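Local structure of peptidoglycan D,D-transpeptidase PbpA (Mycobacterium tuberculosis, 3UN7) at residues I220-S225 / L303-I308; V197-A202 / V258-R263; P154-S159 / A166-R171. The protein probably catalyses the cross-linking of peptidoglycan strands as a penicillin-binding D,D-transpeptidase of the cell wall and is probably required for regulating cell length. One frame throughout, in Å; residues are numbered along the deposited sequence.

Interaction 1 of 3, residues I220-S225 / L303-I308; sequences IPLPGS and LGMTSI
Leu-222, just past strand 219-221, packs its two methyls on Gly-304 and Met-305 of helix 300-306, a buried apolar contact between a small two-stranded hairpin and a helix of the transpeptidase domain, which has the penicillin-binding, serine beta-lactamase-like fold. The turn of that hairpin includes a type II beta turn from Leu-222 to Ser-225, with Gly-224 at positive phi (62°). Leu-222 is the first residue of the turn and is buried, while Pro-223 and Gly-224 are exposed.

The two branches of Leu-222 have separate jobs. Leu-222 CD2 comes to 4.0 Å from Gly-304 CA, an approach onto bare helix backbone made possible by the missing side chain; the Leu-222 and Gly-304 CA atoms are 6.5 Å apart, the closest such pair here. Leu-222 CD1 touches Met-305 CG, also at 4.0 Å, and the two side chains cross at about a right angle. The first torsion of Met-305 (-74°) places that CG beside its own backbone N. Leu-229, on strand 228-230, packs against both Leu-222 and Met-305 and extends this apolar patch.

One residue before Gly-304, Leu-303 O takes two donors from opposite faces of its carbonyl plane: Ser-307 N, and Ser-307 OG at 2.8 Å, which lies 37° out of that plane.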
# COMPACT_ATOMS: atom_id res chain seq x y z
N ILE A 220 -23.18 18.59 10.05
CA ILE A 220 -23.40 17.99 11.36
C ILE A 220 -22.45 18.65 12.36
O ILE A 220 -21.23 18.70 12.12
CB ILE A 220 -23.20 16.44 11.31
CG1 ILE A 220 -23.69 15.76 12.59
CG2 ILE A 220 -21.74 16.04 11.00
CD1 ILE A 220 -23.73 14.22 12.48
N PRO A 221 -22.99 19.19 13.48
CA PRO A 221 -22.10 19.77 14.48
C PRO A 221 -21.28 18.66 15.14
O PRO A 221 -21.77 17.54 15.30
CB PRO A 221 -23.07 20.40 15.50
CG PRO A 221 -24.35 19.67 15.33
CD PRO A 221 -24.41 19.30 13.87
N LEU A 222 -20.03 18.96 15.48
CA LEU A 222 -19.23 18.03 16.26
C LEU A 222 -19.47 18.31 17.74
O LEU A 222 -19.40 19.48 18.15
CB LEU A 222 -17.75 18.16 15.91
CG LEU A 222 -17.30 17.61 14.56
CD1 LEU A 222 -15.83 17.95 14.32
CD2 LEU A 222 -17.53 16.10 14.50
N PRO A 223 -19.72 17.26 18.55
CA PRO A 223 -20.11 17.48 19.95
C PRO A 223 -18.97 18.07 20.76
O PRO A 223 -17.82 17.73 20.54
CB PRO A 223 -20.43 16.07 20.48
CG PRO A 223 -20.32 15.14 19.31
CD PRO A 223 -19.61 15.83 18.20
N GLY A 224 -19.30 18.97 21.68
CA GLY A 224 -18.29 19.58 22.54
C GLY A 224 -17.25 20.40 21.81
O GLY A 224 -16.12 20.53 22.29
N SER A 225 -17.60 20.92 20.63
CA SER A 225 -16.77 21.89 19.91
C SER A 225 -17.59 22.76 18.94
O SER A 225 -18.76 22.46 18.66
CB SER A 225 -15.58 21.21 19.19
OG SER A 225 -15.77 21.10 17.80
N LEU A 303 -13.47 11.80 17.78
CA LEU A 303 -14.14 10.57 17.31
C LEU A 303 -14.93 10.83 16.03
O LEU A 303 -14.86 10.03 15.07
CB LEU A 303 -15.06 9.97 18.39
CG LEU A 303 -15.92 8.76 17.99
CD1 LEU A 303 -15.08 7.60 17.48
CD2 LEU A 303 -16.74 8.31 19.17
N GLY A 304 -15.68 11.93 16.01
CA GLY A 304 -16.40 12.32 14.79
C GLY A 304 -15.47 12.36 13.58
O GLY A 304 -15.78 11.78 12.54
N MET A 305 -14.34 13.04 13.73
CA MET A 305 -13.35 13.21 12.66
C MET A 305 -12.64 11.89 12.32
O MET A 305 -12.34 11.63 11.15
CB MET A 305 -12.33 14.28 13.04
CG MET A 305 -12.84 15.73 12.99
SD MET A 305 -11.54 16.96 13.38
CE MET A 305 -10.31 16.54 12.11
N THR A 306 -12.38 11.07 13.34
CA THR A 306 -11.76 9.76 13.16
C THR A 306 -12.61 8.83 12.30
O THR A 306 -12.07 8.04 11.52
CB THR A 306 -11.45 9.09 14.53
OG1 THR A 306 -10.48 9.88 15.24
CG2 THR A 306 -10.91 7.66 14.36
N SER A 307 -13.93 8.96 12.44
CA SER A 307 -14.90 8.06 11.82
C SER A 307 -14.93 8.20 10.31
O SER A 307 -15.38 7.30 9.61
CB SER A 307 -16.31 8.32 12.39
OG SER A 307 -16.32 8.07 13.78
N ILE A 308 -14.46 9.35 9.82
CA ILE A 308 -14.29 9.59 8.37
C ILE A 308 -12.80 9.72 8.01
O ILE A 308 -12.43 10.38 7.04
CB ILE A 308 -15.11 10.80 7.88
CG1 ILE A 308 -14.74 12.07 8.68
CG2 ILE A 308 -16.61 10.49 7.97
CD1 ILE A 308 -15.42 13.36 8.17

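Interaction 2 of 3, residues V197-A202 / V258-R263; sequences VITTAA and VQLGIR
Thr-199 sets its methyl against Gly-261, and this group makes both of the close approaches between helix 196-205 and helix 254-264, to Gly-261 and to Leu-260. Thr-199 CG2 lies 3.9 Å from Gly-261 CA and 4.0 Å from Gly-261 N, so the methyl rests against main chain that no side chain shields. The CA atoms of Thr-199 and Gly-261 are 6.0 Å apart, a close approach for two helices.

Leu-260 flanks the same methyl. Its CB is directed at the facing helix and its chain is carried outward by an extended first torsion (chi1 179°), which leaves Leu-260 CD2 at 4.3 Å from Thr-199 CG2, a looser contact than the one with glycine.

The rotation of Thr-199 sorts its two branches. With chi1 at -55°, OG1 lies beside the backbone N and CG2 falls opposite it; the methyl thus faces helix 254-264 while the hydroxyl turns to another partner and is hydrogen-bonded to the carbonyl O of Ser-307. The polar end of this buried residue is satisfied, and the threonine bridges two elements at once.

In the penicillin-binding fold, helix 196-205 starts at the lysine of the SxxK motif, Lys-196, whose carbonyl O accepts a bond from Thr-200 OG1. Around the pair, Leu-245 of helix 245-251 packs on both Thr-200 and Leu-260, Leu-269 of helix 266-275 touches Thr-199, and Gln-259 OE1 bonds Thr-215 N on strand 213-215.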
# COMPACT_ATOMS: atom_id res chain seq x y z
N VAL A 197 -14.77 2.25 5.69
CA VAL A 197 -14.79 0.79 5.67
C VAL A 197 -14.63 0.27 7.11
O VAL A 197 -15.33 -0.66 7.52
CB VAL A 197 -13.68 0.22 4.76
CG1 VAL A 197 -13.56 -1.29 4.93
CG2 VAL A 197 -13.95 0.57 3.29
N ILE A 198 -13.73 0.87 7.88
CA ILE A 198 -13.50 0.45 9.26
C ILE A 198 -14.66 0.86 10.15
O ILE A 198 -15.13 0.06 10.98
CB ILE A 198 -12.14 0.99 9.80
CG1 ILE A 198 -10.97 0.50 8.93
CG2 ILE A 198 -11.94 0.61 11.26
CD1 ILE A 198 -10.96 -1.00 8.62
N THR A 199 -15.14 2.09 9.98
CA THR A 199 -16.28 2.58 10.75
C THR A 199 -17.48 1.66 10.52
O THR A 199 -18.17 1.29 11.48
CB THR A 199 -16.63 4.04 10.38
OG1 THR A 199 -15.47 4.87 10.53
CG2 THR A 199 -17.79 4.59 11.26
N THR A 200 -17.73 1.30 9.27
CA THR A 200 -18.84 0.42 8.91
C THR A 200 -18.67 -0.98 9.52
O THR A 200 -19.62 -1.53 10.08
CB THR A 200 -19.01 0.30 7.38
OG1 THR A 200 -19.13 1.62 6.82
CG2 THR A 200 -20.23 -0.53 7.00
N ALA A 201 -17.46 -1.53 9.40
CA ALA A 201 -17.12 -2.83 9.99
C ALA A 201 -17.39 -2.83 11.50
O ALA A 201 -17.99 -3.77 12.03
CB ALA A 201 -15.65 -3.17 9.71
N ALA A 202 -16.95 -1.78 12.19
CA ALA A 202 -17.18 -1.67 13.64
C ALA A 202 -18.67 -1.61 13.98
O ALA A 202 -19.12 -2.26 14.95
CB ALA A 202 -16.45 -0.47 14.22
N VAL A 258 -20.14 10.30 10.52
CA VAL A 258 -19.84 11.03 11.76
C VAL A 258 -20.85 10.56 12.81
O VAL A 258 -20.47 10.14 13.91
CB VAL A 258 -19.91 12.57 11.54
CG1 VAL A 258 -19.87 13.32 12.88
CG2 VAL A 258 -18.76 13.02 10.64
N GLN A 259 -22.12 10.60 12.45
CA GLN A 259 -23.21 10.15 13.33
C GLN A 259 -23.04 8.67 13.71
O GLN A 259 -23.12 8.31 14.88
CB GLN A 259 -24.57 10.42 12.68
CG GLN A 259 -25.77 10.14 13.57
CD GLN A 259 -27.06 10.18 12.81
OE1 GLN A 259 -27.18 9.59 11.74
NE2 GLN A 259 -28.04 10.89 13.35
N LEU A 260 -22.76 7.83 12.71
CA LEU A 260 -22.60 6.40 12.94
C LEU A 260 -21.41 6.06 13.86
O LEU A 260 -21.53 5.23 14.75
CB LEU A 260 -22.48 5.64 11.61
CG LEU A 260 -22.28 4.12 11.72
CD1 LEU A 260 -23.54 3.44 12.29
CD2 LEU A 260 -21.88 3.49 10.39
N GLY A 261 -20.27 6.70 13.62
CA GLY A 261 -19.07 6.45 14.41
C GLY A 261 -19.23 6.88 15.86
O GLY A 261 -18.86 6.16 16.79
N ILE A 262 -19.78 8.08 16.06
CA ILE A 262 -20.06 8.54 17.42
C ILE A 262 -21.02 7.57 18.12
O ILE A 262 -20.81 7.22 19.27
CB ILE A 262 -20.56 10.01 17.43
CG1 ILE A 262 -19.41 10.95 17.04
CG2 ILE A 262 -21.15 10.39 18.81
CD1 ILE A 262 -19.87 12.34 16.58
N ARG A 263 -22.04 7.09 17.40
CA ARG A 263 -22.98 6.11 17.96
C ARG A 263 -22.26 4.81 18.33
O ARG A 263 -22.52 4.21 19.37
CB ARG A 263 -24.08 5.81 16.95
CG ARG A 263 -25.29 5.12 17.54
CD ARG A 263 -26.00 4.24 16.50
NE ARG A 263 -26.89 4.92 15.54
CZ ARG A 263 -27.49 6.11 15.67
NH1 ARG A 263 -27.33 6.86 16.75
NH2 ARG A 263 -28.27 6.54 14.68

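Interaction 3 of 3, residues P154-S159 / A166-R171; sequences PNLLAS and AQAWQR
With chi1 of -77° and -64°, Leu-156 and Leu-157 each set CG opposite the carbonyl carbon, which places Leu-156 CD1 and Leu-157 CD2 near Ala-168; Leu-156 CB touches that alanine directly. The first torsion of Trp-169 differs (-172°): CG lies opposite the backbone N, which swings the indole to the flank where Leu-157 meets it. Leu-157 CD1 lies in the ring plane at the edge, 4.0 Å from Trp-169 CE3, rather than over a face.

Ala-168 CB is the shared centre, 3.8 Å from Leu-156 CB and 4.0 Å from Leu-157 CD2. The unit consists of a helical turn, a short loop and helix 162-174 of the transpeptidase domain: the weakly bonded turn about 154-157 packs against the helix, the Leu-156 and Ala-168 CA atoms being 6.3 Å apart.

On the more exposed flank, Leu-156 CD1 approaches the edge of the Arg-171 guanidinium, 4.0 Å from Arg-171 NH1. One guanidinium face meets Gln-167 C and Ala-168 N, both offset toward its rim. Trp-169 also stacks with Tyr-66, and Leu-157 touches Phe-61, tying the pair to the N-terminal dimerisation domain.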
# COMPACT_ATOMS: atom_id res chain seq x y z
N PRO A 154 18.61 3.77 -8.67
CA PRO A 154 19.66 3.18 -7.84
C PRO A 154 21.00 3.01 -8.55
O PRO A 154 22.00 2.85 -7.88
CB PRO A 154 19.08 1.80 -7.46
CG PRO A 154 17.59 2.03 -7.52
CD PRO A 154 17.43 2.89 -8.75
N ASN A 155 21.02 3.07 -9.89
CA ASN A 155 22.29 2.99 -10.63
C ASN A 155 23.23 4.12 -10.26
O ASN A 155 24.45 3.96 -10.29
CB ASN A 155 22.07 2.98 -12.15
CG ASN A 155 21.44 1.69 -12.61
OD1 ASN A 155 22.06 0.63 -12.53
ND2 ASN A 155 20.18 1.76 -13.05
N LEU A 156 22.65 5.26 -9.89
CA LEU A 156 23.42 6.41 -9.42
C LEU A 156 24.26 6.13 -8.19
O LEU A 156 25.44 6.55 -8.10
CB LEU A 156 22.48 7.58 -9.13
CG LEU A 156 21.94 8.34 -10.35
CD1 LEU A 156 20.85 9.37 -9.92
CD2 LEU A 156 23.06 9.02 -11.14
N LEU A 157 23.64 5.46 -7.22
CA LEU A 157 24.28 5.13 -5.95
C LEU A 157 25.18 3.89 -6.06
O LEU A 157 26.06 3.69 -5.23
CB LEU A 157 23.23 5.03 -4.83
CG LEU A 157 22.60 6.43 -4.65
CD1 LEU A 157 21.52 6.48 -3.58
CD2 LEU A 157 23.67 7.47 -4.33
N ALA A 158 24.98 3.11 -7.12
CA ALA A 158 25.83 1.96 -7.42
C ALA A 158 27.08 2.36 -8.25
O ALA A 158 27.93 1.52 -8.56
CB ALA A 158 25.02 0.90 -8.15
N SER A 159 27.21 3.64 -8.57
CA SER A 159 28.40 4.12 -9.25
C SER A 159 29.65 3.87 -8.41
O SER A 159 29.62 3.97 -7.19
CB SER A 159 28.29 5.60 -9.58
OG SER A 159 29.50 6.05 -10.15
N ALA A 166 28.09 10.83 -4.25
CA ALA A 166 27.86 11.96 -3.33
C ALA A 166 26.91 13.02 -3.89
O ALA A 166 26.08 13.57 -3.15
CB ALA A 166 29.18 12.59 -2.90
N GLN A 167 27.03 13.31 -5.19
CA GLN A 167 26.16 14.30 -5.84
C GLN A 167 24.73 13.79 -5.95
O GLN A 167 23.80 14.53 -5.63
CB GLN A 167 26.72 14.72 -7.20
CG GLN A 167 27.72 15.86 -7.10
CD GLN A 167 28.56 16.04 -8.36
OE1 GLN A 167 28.30 15.41 -9.39
NE2 GLN A 167 29.59 16.89 -8.27
N ALA A 168 24.55 12.54 -6.37
CA ALA A 168 23.22 11.91 -6.36
C ALA A 168 22.60 11.92 -4.97
O ALA A 168 21.42 12.24 -4.81
CB ALA A 168 23.28 10.48 -6.89
N TRP A 169 23.41 11.58 -3.97
CA TRP A 169 22.96 11.55 -2.59
C TRP A 169 22.43 12.92 -2.14
O TRP A 169 21.36 13.01 -1.54
CB TRP A 169 24.10 11.09 -1.67
CG TRP A 169 23.69 10.86 -0.26
CD1 TRP A 169 24.00 11.63 0.83
CD2 TRP A 169 22.86 9.79 0.22
NE1 TRP A 169 23.42 11.10 1.96
CE2 TRP A 169 22.73 9.97 1.61
CE3 TRP A 169 22.23 8.70 -0.39
CZ2 TRP A 169 21.99 9.09 2.41
CZ3 TRP A 169 21.49 7.83 0.40
CH2 TRP A 169 21.38 8.03 1.79
N GLN A 170 23.18 13.98 -2.46
CA GLN A 170 22.83 15.36 -2.09
C GLN A 170 21.59 15.86 -2.85
O GLN A 170 20.69 16.45 -2.24
CB GLN A 170 24.05 16.27 -2.31
CG GLN A 170 23.80 17.77 -2.23
CD GLN A 170 23.93 18.45 -3.58
OE1 GLN A 170 23.67 17.84 -4.63
NE2 GLN A 170 24.33 19.71 -3.57
N ARG A 171 21.55 15.60 -4.16
CA ARG A 171 20.37 15.92 -4.98
C ARG A 171 19.09 15.25 -4.45
O ARG A 171 18.06 15.90 -4.32
CB ARG A 171 20.59 15.52 -6.45
CG ARG A 171 21.57 16.39 -7.25
CD ARG A 171 21.70 15.90 -8.70
NE ARG A 171 22.97 15.22 -9.00
CZ ARG A 171 23.09 13.95 -9.40
NH1 ARG A 171 22.02 13.18 -9.55
NH2 ARG A 171 24.30 13.45 -9.64

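Overall arrangement
Interactions 1 and 2 form one packed cluster, their centres 11 Å apart and their segments alternating along the chain. The join is direct: besides the hydrogen bond between Thr-199 and Ser-307, Ser-307 OG packs 3.3 Å from Gly-261 CA, Val-258 CG2 is 3.7 Å from Gly-304 O, and Leu-303 CD2 is 3.8 Å from Ile-262 CA. Both lie near the probable acylated serine, Ser-193: its side chain is about 10 Å from that of Thr-199 and about 12 Å from that of Met-305, close but not touching. Interaction 3 stands apart, its centre about 47 Å from each of the others and its nearest atoms about 33 Å away, and lies away from the active site.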